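Local coordinates for conserved hypothetical protein (Nitrosomonas europaea, PDB 1XFS), which is of unknown function but belongs to the AHA1 family, named after the activator of Hsp90 ATPase, and has a Bet v 1-like alpha-beta fold, at residues R27-P32 / I118-T123. Residues are numbered along the deposited sequence; the frame is centred on the assembly and turned at random.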
loop_
_atom_site.group_PDB
_atom_site.type_symbol
_atom_site.label_atom_id
_atom_site.label_comp_id
_atom_site.label_asym_id
_atom_site.label_seq_id
_atom_site.Cartn_x
_atom_site.Cartn_y
_atom_site.Cartn_z
ATOM N N ARG A 27 -7.038 21.101 -0.117
ATOM C CA ARG A 27 -7.539 21.129 1.248
ATOM C C ARG A 27 -8.848 20.345 1.344
ATOM O O ARG A 27 -9.096 19.640 2.326
ATOM C CB ARG A 27 -7.742 22.567 1.726
ATOM C CG ARG A 27 -6.439 23.348 1.834
ATOM C CD ARG A 27 -6.681 24.757 2.345
ATOM N NE ARG A 27 -7.295 24.739 3.668
ATOM C CZ ARG A 27 -7.653 25.828 4.342
ATOM N NH1 ARG A 27 -7.458 27.029 3.817
ATOM N NH2 ARG A 27 -8.200 25.714 5.546
ATOM N N GLY A 28 -9.683 20.453 0.316
ATOM C CA GLY A 28 -10.939 19.724 0.322
ATOM C C GLY A 28 -10.738 18.216 0.339
ATOM O O GLY A 28 -11.522 17.479 0.935
ATOM N N LEU A 29 -9.676 17.753 -0.309
ATOM C CA LEU A 29 -9.381 16.327 -0.374
ATOM C C LEU A 29 -8.689 15.765 0.854
ATOM O O LEU A 29 -8.712 14.554 1.076
ATOM C CB LEU A 29 -8.495 16.041 -1.587
ATOM C CG LEU A 29 -9.178 16.115 -2.949
ATOM C CD1 LEU A 29 -8.126 16.233 -4.035
ATOM C CD2 LEU A 29 -10.038 14.878 -3.151
ATOM N N THR A 30 -8.101 16.639 1.661
ATOM C CA THR A 30 -7.327 16.194 2.812
ATOM C C THR A 30 -7.749 16.624 4.216
ATOM O O THR A 30 -7.234 16.088 5.201
ATOM C CB THR A 30 -5.867 16.604 2.610
ATOM O OG1 THR A 30 -5.784 18.032 2.506
ATOM C CG2 THR A 30 -5.330 15.993 1.318
ATOM N N GLU A 31 -8.661 17.583 4.323
ATOM C CA GLU A 31 -9.104 18.050 5.636
ATOM C C GLU A 31 -10.438 17.430 6.049
ATOM O O GLU A 31 -11.465 17.646 5.405
ATOM C CB GLU A 31 -9.214 19.579 5.642
ATOM C CG GLU A 31 -7.889 20.287 5.364
ATOM C CD GLU A 31 -7.986 21.797 5.488
ATOM O OE1 GLU A 31 -7.022 22.491 5.091
ATOM O OE2 GLU A 31 -9.019 22.294 5.994
ATOM N N PRO A 32 -10.439 16.653 7.142
ATOM C CA PRO A 32 -11.655 16.000 7.640
ATOM C C PRO A 32 -12.871 16.935 7.725
ATOM O O PRO A 32 -13.963 16.570 7.301
ATOM C CB PRO A 32 -11.223 15.470 9.006
ATOM C CG PRO A 32 -9.775 15.132 8.778
ATOM C CD PRO A 32 -9.283 16.340 8.000
ATOM N N ILE A 118 -5.743 10.022 -7.026
ATOM C CA ILE A 118 -6.315 11.315 -7.354
ATOM C C ILE A 118 -5.197 12.222 -7.841
ATOM O O ILE A 118 -4.223 12.434 -7.130
ATOM C CB ILE A 118 -6.968 11.971 -6.118
ATOM C CG1 ILE A 118 -8.038 11.054 -5.534
ATOM C CG2 ILE A 118 -7.547 13.322 -6.500
ATOM C CD1 ILE A 118 -9.100 10.618 -6.525
ATOM N N GLU A 119 -5.323 12.741 -9.058
ATOM C CA GLU A 119 -4.300 13.626 -9.593
ATOM C C GLU A 119 -4.877 15.004 -9.870
ATOM O O GLU A 119 -5.974 15.122 -10.406
ATOM C CB GLU A 119 -3.694 13.042 -10.872
ATOM C CG GLU A 119 -2.919 11.760 -10.648
ATOM C CD GLU A 119 -2.192 11.291 -11.891
ATOM O OE1 GLU A 119 -1.442 10.294 -11.799
ATOM O OE2 GLU A 119 -2.370 11.914 -12.959
ATOM N N LEU A 120 -4.135 16.042 -9.496
ATOM C CA LEU A 120 -4.588 17.412 -9.709
ATOM C C LEU A 120 -3.625 18.160 -10.615
ATOM O O LEU A 120 -2.411 17.935 -10.588
ATOM C CB LEU A 120 -4.683 18.163 -8.383
ATOM C CG LEU A 120 -5.578 17.598 -7.285
ATOM C CD1 LEU A 120 -5.470 18.485 -6.057
ATOM C CD2 LEU A 120 -7.022 17.531 -7.773
ATOM N N GLN A 121 -4.173 19.060 -11.416
ATOM C CA GLN A 121 -3.355 19.847 -12.316
ATOM C C GLN A 121 -3.974 21.229 -12.420
ATOM O O GLN A 121 -5.137 21.369 -12.785
ATOM C CB GLN A 121 -3.301 19.180 -13.691
ATOM C CG GLN A 121 -2.410 19.878 -14.709
ATOM C CD GLN A 121 -2.345 19.123 -16.027
ATOM O OE1 GLN A 121 -1.852 17.993 -16.083
ATOM N NE2 GLN A 121 -2.851 19.739 -17.092
ATOM N N PRO A 122 -3.214 22.274 -12.068
ATOM C CA PRO A 122 -3.798 23.613 -12.166
ATOM C C PRO A 122 -4.023 24.005 -13.624
ATOM O O PRO A 122 -3.257 23.614 -14.504
ATOM C CB PRO A 122 -2.765 24.496 -11.463
ATOM C CG PRO A 122 -1.473 23.773 -11.693
ATOM C CD PRO A 122 -1.852 22.321 -11.511
ATOM N N THR A 123 -5.097 24.749 -13.872
ATOM C CA THR A 123 -5.432 25.213 -15.214
ATOM C C THR A 123 -5.594 26.725 -15.156
ATOM O O THR A 123 -5.474 27.326 -14.089
ATOM C CB THR A 123 -6.759 24.615 -15.717
ATOM O OG1 THR A 123 -7.831 25.045 -14.867
ATOM C CG2 THR A 123 -6.693 23.096 -15.725
#
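Leu29, near the end of helix 22-30, points its side chain at strand 115-122 and meets Ile118 and Leu120, two residues on the same face of that strand. Its CB is already directed at the sheet but remains 5.7 Å from Ile118 CG2. CG follows beside the backbone N, anti to the carbonyl carbon (chi1 -73°), and comes no nearer than 4.8 Å to the same Ile118 CG2. The branches then part. CD1 continues the chain away from CA (chi2 163°) and makes the contact, lying 3.9 Å from Ile118 CG2 and 4.0 Å from Leu120 CD1. The other methyl of Leu120, CD2, is 4.1 Å from Leu29 CD1, so a single methyl of the helix faces three methyls of the strand. Leu29 CD2 is turned to the Ile118 side and stays 4.5 Å from Ile118 CG2. Leu120 reaches Leu29 tip to tip, whereas Ile118 crosses it at a slant and offers its branch methyl. The contact is small, buried and purely apolar.

On the helix, Arg27 NE forms a salt bridge with Glu31 OE1 at 2.7 Å, meeting the carboxylate from above its plane, and so ties the last turn to the first residue beyond it. Trp38 also touches Leu29, and its NE1 donates to Gly28 O, while Val22, Val25 and Trp26 of the same helix pack on Leu120. Strand 115-122 runs antiparallel between 85-89 and 127-134, whose Trp88 and Tyr129 flank Ile118. Helix 22-30, in the connection between strands 11-18 and 45-51, thus lies against an interior strand of the seven-stranded antiparallel sheet, an arrangement consistent with the helix-grip fold of the Bet v 1-like clan.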